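Local coordinates for L-talarate/galactarate dehydratase (Salmonella typhimurium, PDB 2PP0), which dehydrates both L-talarate and galactarate to 5-keto-4-deoxy-D-glucarate and, in competition with this, epimerises L-talarate to galactarate, using one magnesium ion per subunit, at residues B[215-218]-B[219-223]; B[380-383]-B[384-388]. All coordinates share one frame; numbering follows the deposited sequence.

Two short-range contacts illustrate how a chain is held where one secondary-structure element gives way to the next. From the N terminus, the chain builds most of the capping-domain sheet, then enters the barrel domain, where interaction 1 closes the turn from helix 203-217 to strand 223-226. Much later, after the barrel strands, interaction 2 spans the short helix 382-386, from its N-cap to the start of strand 388-395, an outermost strand of the capping-domain sheet within this chain, beside strand 28-40. The two are in series, neither nested nor crossed, with centres about 38 Å apart. The first joins barrel elements; the second returns the C terminus to the N-terminal sheet.

Interaction 1: B[215-218]-B[219-223]; sequences EALG and DEFPL
Leu-217, the last residue of helix 203-217, and Phe-221 approach each other across a tight reversal, their CA atoms 6.0 Å apart. Gly-218 between them is the first residue to leave helical geometry. Its positive phi (99°), with psi at 166°, would press a side chain against the preceding carbonyl oxygen, so glycine suits the place where the helix stops and the chain turns back. Asp-219 and Glu-220 form the outer part of the bend, their CB atoms directed away from the helix, while Phe-221 faces inward again.

The side-chain contact is wholly apolar. The CD2 methyl of Leu-217 reaches the phenyl ring of Phe-221 at CD2, 3.7 Å away, approaching the ring obliquely, and Leu-217 CD1 lies 4.0 Å from the same ring atom, so both branches of the leucine bear on one corner of the ring. Nearer the backbone, Leu-217 CB and Phe-221 CB are 4.0 Å apart. This turn is an alpha-to-beta loop of the (beta/alpha)7-beta barrel of the enolase superfamily, on the side away from the C-terminal strand ends that carry the metal ligands; the strand it enters ends at Asp-226, a magnesium ligand. At the start of that strand, Leu-223 crosses Leu-217 at about a right angle, CD1 to CD1 at 4.1 Å. With CG anti to the backbone nitrogen (chi1 177°), the Leu-223 side chain reaches back to helix 203-217, where it also touches Leu-210 and Val-213. The ring of Phe-221 has Pro-222 CD 3.6 Å above one face. Arg-214, from the preceding helical turn, uses NH1 to bond the carbonyl oxygens of both Gly-218 and Phe-221, bracing the two limbs of the bend, and Ile-194 on the adjacent strand packs against Leu-217 and Phe-221.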
ATOM      1  N   GLU B 215      19.311 -23.560  28.462  1.00 49.15           N
ATOM      2  CA  GLU B 215      19.462 -23.846  29.881  1.00 49.72           C
ATOM      3  C   GLU B 215      19.609 -22.541  30.668  1.00 49.04           C
ATOM      4  O   GLU B 215      18.957 -22.348  31.695  1.00 49.26           O
ATOM      5  CB  GLU B 215      20.690 -24.737  30.093  1.00 52.31           C
ATOM      6  CG  GLU B 215      20.804 -25.355  31.480  1.00 56.65           C
ATOM      7  CD  GLU B 215      20.966 -24.315  32.568  1.00 59.91           C
ATOM      8  OE1 GLU B 215      21.914 -23.504  32.476  1.00 61.10           O
ATOM      9  OE2 GLU B 215      20.146 -24.311  33.513  1.00 61.59           O
ATOM     10  N   ALA B 216      20.458 -21.646  30.175  1.00 47.59           N
ATOM     11  CA  ALA B 216      20.697 -20.372  30.835  1.00 46.71           C
ATOM     12  C   ALA B 216      19.507 -19.421  30.765  1.00 46.52           C
ATOM     13  O   ALA B 216      19.248 -18.677  31.710  1.00 46.06           O
ATOM     14  CB  ALA B 216      21.929 -19.701  30.233  1.00 47.04           C
ATOM     15  N   LEU B 217      18.785 -19.448  29.649  1.00 46.34           N
ATOM     16  CA  LEU B 217      17.639 -18.565  29.452  1.00 45.19           C
ATOM     17  C   LEU B 217      16.385 -18.987  30.195  1.00 45.43           C
ATOM     18  O   LEU B 217      15.576 -18.147  30.588  1.00 44.70           O
ATOM     19  CB  LEU B 217      17.298 -18.457  27.959  1.00 43.25           C
ATOM     20  CG  LEU B 217      18.227 -17.655  27.048  1.00 42.70           C
ATOM     21  CD1 LEU B 217      17.730 -17.755  25.614  1.00 43.31           C
ATOM     22  CD2 LEU B 217      18.266 -16.204  27.495  1.00 42.94           C
ATOM     23  N   GLY B 218      16.221 -20.287  30.388  1.00 45.90           N
ATOM     24  CA  GLY B 218      15.024 -20.771  31.043  1.00 46.61           C
ATOM     25  C   GLY B 218      14.096 -21.235  29.940  1.00 48.19           C
ATOM     26  O   GLY B 218      14.308 -20.911  28.773  1.00 49.31           O
ATOM     27  N   ASP B 219      13.055 -21.972  30.305  1.00 48.45           N
ATOM     28  CA  ASP B 219      12.114 -22.518  29.335  1.00 48.99           C
ATOM     29  C   ASP B 219      11.190 -21.548  28.591  1.00 48.93           C
ATOM     30  O   ASP B 219      10.630 -21.911  27.559  1.00 49.83           O
ATOM     31  CB  ASP B 219      11.258 -23.585  30.021  1.00 50.97           C
ATOM     32  CG  ASP B 219      12.079 -24.767  30.511  1.00 52.89           C
ATOM     33  OD1 ASP B 219      13.099 -24.547  31.202  1.00 54.48           O
ATOM     34  OD2 ASP B 219      11.698 -25.920  30.212  1.00 54.58           O
ATOM     35  N   GLU B 220      11.040 -20.324  29.085  1.00 47.97           N
ATOM     36  CA  GLU B 220      10.124 -19.373  28.457  1.00 48.11           C
ATOM     37  C   GLU B 220      10.704 -18.304  27.533  1.00 46.92           C
ATOM     38  O   GLU B 220      10.060 -17.921  26.552  1.00 47.47           O
ATOM     39  CB  GLU B 220       9.292 -18.679  29.540  1.00 50.97           C
ATOM     40  CG  GLU B 220       8.379 -19.613  30.324  1.00 55.09           C
ATOM     41  CD  GLU B 220       7.203 -20.104  29.500  1.00 58.44           C
ATOM     42  OE1 GLU B 220       6.369 -19.264  29.087  1.00 59.77           O
ATOM     43  OE2 GLU B 220       7.114 -21.330  29.263  1.00 59.81           O
ATOM     44  N   PHE B 221      11.901 -17.816  27.838  1.00 43.77           N
ATOM     45  CA  PHE B 221      12.499 -16.766  27.024  1.00 42.40           C
ATOM     46  C   PHE B 221      12.581 -17.116  25.542  1.00 40.80           C
ATOM     47  O   PHE B 221      13.036 -18.199  25.172  1.00 41.08           O
ATOM     48  CB  PHE B 221      13.898 -16.419  27.527  1.00 42.37           C
ATOM     49  CG  PHE B 221      14.312 -15.014  27.209  1.00 42.37           C
ATOM     50  CD1 PHE B 221      13.837 -13.949  27.971  1.00 43.73           C
ATOM     51  CD2 PHE B 221      15.148 -14.745  26.131  1.00 42.61           C
ATOM     52  CE1 PHE B 221      14.187 -12.635  27.663  1.00 43.05           C
ATOM     53  CE2 PHE B 221      15.506 -13.434  25.814  1.00 43.67           C
ATOM     54  CZ  PHE B 221      15.025 -12.377  26.581  1.00 43.92           C
ATOM     55  N   PRO B 222      12.142 -16.193  24.670  1.00 39.43           N
ATOM     56  CA  PRO B 222      12.180 -16.434  23.226  1.00 38.23           C
ATOM     57  C   PRO B 222      13.584 -16.756  22.714  1.00 37.17           C
ATOM     58  O   PRO B 222      14.514 -15.961  22.872  1.00 36.88           O
ATOM     59  CB  PRO B 222      11.635 -15.131  22.649  1.00 38.43           C
ATOM     60  CG  PRO B 222      10.650 -14.701  23.694  1.00 39.22           C
ATOM     61  CD  PRO B 222      11.447 -14.927  24.965  1.00 38.74           C
ATOM     62  N   LEU B 223      13.727 -17.932  22.108  1.00 36.77           N
ATOM     63  CA  LEU B 223      15.004 -18.370  21.552  1.00 35.76           C
ATOM     64  C   LEU B 223      14.802 -18.817  20.104  1.00 35.30           C
ATOM     65  O   LEU B 223      13.818 -19.477  19.778  1.00 34.54           O
ATOM     66  CB  LEU B 223      15.578 -19.523  22.378  1.00 36.12           C
ATOM     67  CG  LEU B 223      16.892 -20.144  21.894  1.00 35.55           C
ATOM     68  CD1 LEU B 223      17.982 -19.084  21.786  1.00 36.99           C
ATOM     69  CD2 LEU B 223      17.304 -21.226  22.869  1.00 36.73           C
TER

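Interaction 2: B[380-383]-B[384-388]; sequences LSEQ and ARRWT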
ATOM      1  N   LEU B 380      22.312  11.917  10.306  1.00 32.99           N
ATOM      2  CA  LEU B 380      23.674  11.431  10.109  1.00 33.69           C
ATOM      3  C   LEU B 380      24.660  12.079  11.073  1.00 34.33           C
ATOM      4  O   LEU B 380      24.712  13.304  11.197  1.00 35.13           O
ATOM      5  CB  LEU B 380      24.116  11.688   8.670  1.00 33.09           C
ATOM      6  CG  LEU B 380      23.347  10.911   7.599  1.00 33.78           C
ATOM      7  CD1 LEU B 380      23.764  11.386   6.215  1.00 32.58           C
ATOM      8  CD2 LEU B 380      23.608   9.415   7.765  1.00 34.28           C
ATOM      9  N   SER B 381      25.437  11.244  11.753  1.00 34.16           N
ATOM     10  CA  SER B 381      26.426  11.699  12.721  1.00 34.75           C
ATOM     11  C   SER B 381      27.702  12.155  12.030  1.00 37.05           C
ATOM     12  O   SER B 381      27.873  11.957  10.825  1.00 35.54           O
ATOM     13  CB  SER B 381      26.791  10.561  13.656  1.00 34.79           C
ATOM     14  OG  SER B 381      27.575   9.613  12.950  1.00 33.10           O
ATOM     15  N   GLU B 382      28.605  12.749  12.806  1.00 36.89           N
ATOM     16  CA  GLU B 382      29.877  13.214  12.272  1.00 38.50           C
ATOM     17  C   GLU B 382      30.712  11.996  11.896  1.00 37.32           C
ATOM     18  O   GLU B 382      31.455  12.025  10.918  1.00 38.56           O
ATOM     19  CB  GLU B 382      30.614  14.065  13.317  1.00 40.89           C
ATOM     20  CG  GLU B 382      32.008  14.527  12.907  1.00 44.16           C
ATOM     21  CD  GLU B 382      32.033  15.213  11.552  1.00 47.59           C
ATOM     22  OE1 GLU B 382      31.101  15.988  11.251  1.00 47.13           O
ATOM     23  OE2 GLU B 382      33.000  14.987  10.790  1.00 49.70           O
ATOM     24  N   GLN B 383      30.569  10.925  12.670  1.00 36.90           N
ATOM     25  CA  GLN B 383      31.301   9.689  12.421  1.00 38.33           C
ATOM     26  C   GLN B 383      30.970   9.089  11.049  1.00 38.80           C
ATOM     27  O   GLN B 383      31.830   8.478  10.409  1.00 38.05           O
ATOM     28  CB  GLN B 383      30.990   8.660  13.509  1.00 39.61           C
ATOM     29  CG  GLN B 383      31.838   7.404  13.408  1.00 42.03           C
ATOM     30  CD  GLN B 383      33.319   7.703  13.537  1.00 44.60           C
ATOM     31  OE1 GLN B 383      33.771   8.202  14.565  1.00 46.41           O
ATOM     32  NE2 GLN B 383      34.082   7.405  12.488  1.00 45.54           N
ATOM     33  N   ALA B 384      29.722   9.256  10.608  1.00 37.70           N
ATOM     34  CA  ALA B 384      29.292   8.745   9.311  1.00 37.54           C
ATOM     35  C   ALA B 384      30.039   9.498   8.215  1.00 37.45           C
ATOM     36  O   ALA B 384      30.331   8.945   7.153  1.00 36.62           O
ATOM     37  CB  ALA B 384      27.783   8.927   9.139  1.00 36.21           C
ATOM     38  N   ARG B 385      30.347  10.763   8.477  1.00 36.88           N
ATOM     39  CA  ARG B 385      31.071  11.574   7.507  1.00 36.89           C
ATOM     40  C   ARG B 385      32.528  11.131   7.510  1.00 37.56           C
ATOM     41  O   ARG B 385      33.153  11.027   6.458  1.00 37.55           O
ATOM     42  CB  ARG B 385      30.974  13.057   7.868  1.00 37.52           C
ATOM     43  CG  ARG B 385      29.543  13.572   8.018  1.00 37.31           C
ATOM     44  CD  ARG B 385      28.720  13.342   6.753  1.00 37.87           C
ATOM     45  NE  ARG B 385      27.446  14.052   6.809  1.00 38.77           N
ATOM     46  CZ  ARG B 385      26.529  14.040   5.845  1.00 38.22           C
ATOM     47  NH1 ARG B 385      26.729  13.345   4.729  1.00 36.22           N
ATOM     48  NH2 ARG B 385      25.412  14.740   5.992  1.00 36.85           N
ATOM     49  N   ARG B 386      33.060  10.871   8.701  1.00 38.12           N
ATOM     50  CA  ARG B 386      34.441  10.424   8.843  1.00 40.19           C
ATOM     51  C   ARG B 386      34.646   9.111   8.092  1.00 39.49           C
ATOM     52  O   ARG B 386      35.710   8.875   7.528  1.00 38.80           O
ATOM     53  CB  ARG B 386      34.796  10.203  10.318  1.00 42.47           C
ATOM     54  CG  ARG B 386      35.429  11.389  11.042  1.00 46.85           C
ATOM     55  CD  ARG B 386      35.906  10.942  12.427  1.00 50.47           C
ATOM     56  NE  ARG B 386      36.698   9.708  12.347  1.00 55.54           N
ATOM     57  CZ  ARG B 386      37.063   8.973  13.397  1.00 56.90           C
ATOM     58  NH1 ARG B 386      36.707   9.344  14.623  1.00 57.81           N
ATOM     59  NH2 ARG B 386      37.770   7.859  13.226  1.00 55.11           N
ATOM     60  N   TRP B 387      33.626   8.257   8.097  1.00 37.82           N
ATOM     61  CA  TRP B 387      33.717   6.965   7.424  1.00 36.76           C
ATOM     62  C   TRP B 387      33.366   6.984   5.941  1.00 36.60           C
ATOM     63  O   TRP B 387      33.385   5.944   5.285  1.00 37.36           O
ATOM     64  CB  TRP B 387      32.836   5.937   8.132  1.00 36.25           C
ATOM     65  CG  TRP B 387      33.412   5.434   9.421  1.00 36.13           C
ATOM     66  CD1 TRP B 387      34.734   5.342   9.745  1.00 35.12           C
ATOM     67  CD2 TRP B 387      32.687   4.890  10.530  1.00 36.05           C
ATOM     68  NE1 TRP B 387      34.878   4.770  10.984  1.00 35.95           N
ATOM     69  CE2 TRP B 387      33.639   4.482  11.489  1.00 36.11           C
ATOM     70  CE3 TRP B 387      31.325   4.704  10.806  1.00 36.87           C
ATOM     71  CZ2 TRP B 387      33.274   3.897  12.705  1.00 37.00           C
ATOM     72  CZ3 TRP B 387      30.963   4.123  12.015  1.00 36.60           C
ATOM     73  CH2 TRP B 387      31.935   3.725  12.949  1.00 38.23           C
ATOM     74  N   THR B 388      33.042   8.156   5.410  1.00 35.67           N
ATOM     75  CA  THR B 388      32.703   8.269   3.998  1.00 36.77           C
ATOM     76  C   THR B 388      33.986   8.258   3.166  1.00 37.71           C
ATOM     77  O   THR B 388      34.909   9.029   3.433  1.00 37.51           O
ATOM     78  CB  THR B 388      31.926   9.569   3.718  1.00 35.78           C
ATOM     79  OG1 THR B 388      30.655   9.516   4.379  1.00 35.88           O
ATOM     80  CG2 THR B 388      31.710   9.756   2.229  1.00 35.21           C
TER
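Gln-383 lays its side chain over one face of Trp-387, one helical turn on. From CB, the glutamine sets out with CG anti to the backbone nitrogen (chi1 -173°), a direction that carries it along the helix toward the indole. Gln-383 CG sits 3.5 Å from the centroid of the Trp-387 six-membered ring and only 6° off its normal, a CH-pi contact over the face. The chain then bends, taking CD out over the CE2-CZ2 side of the ring, and the amide is tilted 47° from the indole plane. At the tip, Gln-383 NE2 lies above the CE2-NE1 side of the indole, offset toward the rim and 3.1 Å from both Trp-387 CE2 and Trp-387 NE1; as two donors, the amide and indole N-H groups cannot bond each other. NE2 also lies over the centre of the Arg-386 guanidinium face, while Gln-383 OE1 approaches Arg-386 NH1 at 3.2 Å without the geometry of a hydrogen bond.

The helical backbone bonds space the two residues one turn apart: Trp-387 N donates to Gln-383 O at 2.9 Å, and Arg-386 N to Glu-382 O. Ser-381 is the N-cap, its OG accepting from Ala-384 N at 3.2 Å and bonding in turn to Pro-355 O of a neighbouring loop. Helix 382-386 leads from the barrel into strand 388-395, added antiparallel to strand 28-40 in the capping-domain sheet begun near the N terminus. At that junction Thr-388 OG1 donates back to Ala-384 O at 2.9 Å, and Trp-387 lies against Leu-38 and Pro-39 of strand 28-40. On another flank, Leu-380 CD1 lies over one face of the Arg-385 guanidinium, toward its rim, 3.7 Å from Arg-385 NH2, while Arg-385 NH1 forms a salt bridge with Glu-66 of strand 57-69.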